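Local coordinates for oxidoreductase, iron/ascorbate family (PDB 3ON7), which probably uses iron(II), 2-oxoglutarate and oxygen to convert arginine to guanidine and glutamate semialdehyde and to form ethene from 2-oxoglutarate, at residues 115-120 with 180-185. Residues are numbered along the deposited sequence; the frame is centred on the assembly and turned at random.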
loop_
_atom_site.group_PDB
_atom_site.type_symbol
_atom_site.label_atom_id
_atom_site.label_comp_id
_atom_site.label_asym_id
_atom_site.label_seq_id
_atom_site.Cartn_x
_atom_site.Cartn_y
_atom_site.Cartn_z
ATOM N N THR B 115 -1.056 5.245 -29.822
ATOM C CA THR B 115 -0.401 5.412 -31.129
ATOM C C THR B 115 -0.124 6.897 -31.404
ATOM O O THR B 115 1.009 7.251 -31.740
ATOM C CB THR B 115 -1.204 4.767 -32.287
ATOM O OG1 THR B 115 -1.261 3.348 -32.084
ATOM C CG2 THR B 115 -0.566 5.074 -33.686
ATOM N N LEU B 116 -1.107 7.774 -31.198
ATOM C CA LEU B 116 -0.845 9.213 -31.388
ATOM C C LEU B 116 0.218 9.698 -30.405
ATOM O O LEU B 116 1.131 10.417 -30.800
ATOM C CB LEU B 116 -2.118 10.062 -31.236
ATOM C CG LEU B 116 -2.055 11.589 -31.463
ATOM C CD1 LEU B 116 -1.538 11.937 -32.853
ATOM C CD2 LEU B 116 -3.436 12.247 -31.235
ATOM N N ALA B 117 0.128 9.293 -29.138
ATOM C CA ALA B 117 1.073 9.794 -28.127
ATOM C C ALA B 117 2.501 9.352 -28.446
ATOM O O ALA B 117 3.469 10.058 -28.188
ATOM C CB ALA B 117 0.666 9.347 -26.708
ATOM N N SER B 118 2.602 8.175 -29.046
ATOM C CA SER B 118 3.868 7.614 -29.465
ATOM C C SER B 118 4.454 8.401 -30.631
ATOM O O SER B 118 5.652 8.694 -30.644
ATOM C CB SER B 118 3.670 6.149 -29.823
ATOM O OG SER B 118 4.887 5.448 -29.745
ATOM N N GLU B 119 3.618 8.776 -31.599
ATOM C CA GLU B 119 4.081 9.647 -32.682
ATOM C C GLU B 119 4.510 10.992 -32.114
ATOM O O GLU B 119 5.532 11.532 -32.509
ATOM C CB GLU B 119 3.007 9.865 -33.748
ATOM C CG GLU B 119 3.452 10.790 -34.909
ATOM C CD GLU B 119 2.316 11.176 -35.866
ATOM O OE1 GLU B 119 1.135 11.004 -35.531
ATOM O OE2 GLU B 119 2.608 11.665 -36.969
ATOM N N LEU B 120 3.731 11.529 -31.183
ATOM C CA LEU B 120 4.034 12.828 -30.582
ATOM C C LEU B 120 5.353 12.796 -29.792
ATOM O O LEU B 120 6.131 13.763 -29.810
ATOM C CB LEU B 120 2.892 13.280 -29.666
ATOM C CG LEU B 120 1.522 13.537 -30.323
ATOM C CD1 LEU B 120 0.532 14.023 -29.257
ATOM C CD2 LEU B 120 1.621 14.538 -31.504
ATOM N N ILE B 180 3.703 12.036 -20.524
ATOM C CA ILE B 180 2.783 12.992 -21.130
ATOM C C ILE B 180 1.353 12.566 -20.890
ATOM O O ILE B 180 1.063 11.385 -20.692
ATOM C CB ILE B 180 2.984 13.210 -22.669
ATOM C CG1 ILE B 180 2.818 11.908 -23.460
ATOM C CG2 ILE B 180 4.345 13.851 -22.961
ATOM C CD1 ILE B 180 2.757 12.129 -24.966
ATOM N N THR B 181 0.470 13.549 -20.960
ATOM C CA THR B 181 -0.944 13.339 -20.821
ATOM C C THR B 181 -1.663 13.819 -22.085
ATOM O O THR B 181 -1.242 14.774 -22.687
ATOM C CB THR B 181 -1.425 14.067 -19.588
ATOM O OG1 THR B 181 -0.713 13.533 -18.454
ATOM C CG2 THR B 181 -2.948 13.909 -19.415
ATOM N N VAL B 182 -2.740 13.138 -22.471
ATOM C CA VAL B 182 -3.424 13.386 -23.740
ATOM C C VAL B 182 -4.938 13.514 -23.494
ATOM O O VAL B 182 -5.552 12.582 -22.971
ATOM C CB VAL B 182 -3.170 12.185 -24.682
ATOM C CG1 VAL B 182 -4.102 12.234 -25.903
ATOM C CG2 VAL B 182 -1.684 12.117 -25.061
ATOM N N LEU B 183 -5.535 14.654 -23.841
ATOM C CA LEU B 183 -6.958 14.907 -23.499
ATOM C C LEU B 183 -7.780 15.544 -24.633
ATOM O O LEU B 183 -7.569 16.709 -24.953
ATOM C CB LEU B 183 -7.035 15.794 -22.254
ATOM C CG LEU B 183 -8.410 16.354 -21.852
ATOM C CD1 LEU B 183 -9.284 15.291 -21.233
ATOM C CD2 LEU B 183 -8.250 17.513 -20.882
ATOM N N PRO B 184 -8.759 14.799 -25.198
ATOM C CA PRO B 184 -9.695 15.406 -26.113
ATOM C C PRO B 184 -10.578 16.393 -25.381
ATOM O O PRO B 184 -10.937 16.159 -24.225
ATOM C CB PRO B 184 -10.553 14.232 -26.588
ATOM C CG PRO B 184 -9.920 13.019 -26.078
ATOM C CD PRO B 184 -9.134 13.407 -24.908
ATOM N N THR B 185 -10.932 17.481 -26.048
ATOM C CA THR B 185 -11.836 18.457 -25.461
ATOM C C THR B 185 -13.209 18.404 -26.152
ATOM O O THR B 185 -13.343 17.763 -27.200
ATOM C CB THR B 185 -11.266 19.836 -25.587
ATOM O OG1 THR B 185 -11.095 20.137 -26.970
ATOM C CG2 THR B 185 -9.944 19.921 -24.874
#
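Helix-on-sheet packing in the double-stranded beta-helix fold of the 2-oxoglutarate/iron(II) oxygenases brings Ala117, on helix 103-126, against Ile180 and Val182 of strand 180-184. The CA atoms come nearest here, Ala117 CA lying 7.2 Å from Val182 CA, a separation that the one-carbon side chain of the alanine permits. Ala117 CB points at the strand and is met by two methyl groups, lying 3.9 Å from Ile180 CD1 and 4.0 Å from Val182 CG2.

The torsions explain which branches arrive. In Ile180, CG1 is placed between the backbone N and the carbonyl carbon (chi1 59°), and the chain then runs on extended (chi2 170°), carrying CD1 outward to the helix. Ile180 CD1 also lies 3.9 Å from Ala117 O, so it rests beside the helix backbone as well as its side chain. Val182 has CG1 anti to its backbone N (chi1 167°), which leaves CG2, on the N side, as the branch that faces Ala117. One turn along the helix, Leu120 belongs to the same face and touches Ile212 of strand 210-214.

Strands 245-252 and 210-214 extend this apolar layer: Ala117 and Val182 both touch Leu252, and Val182 also touches Ile210. Thr181 points away from the helix, and its OG1 is hydrogen-bonded to Asp176 OD2; Asp176, His174 and His231 face one vacant point, consistent with the iron-binding facial triad of this family. The strand therefore offers hydrocarbon to the helix on one side and a polar group on the other. With all three touching residues buried and 148 Å² of surface enclosed, counting both segments, attraction here rests on dispersion and the exclusion of water, without directional bonds between the segments.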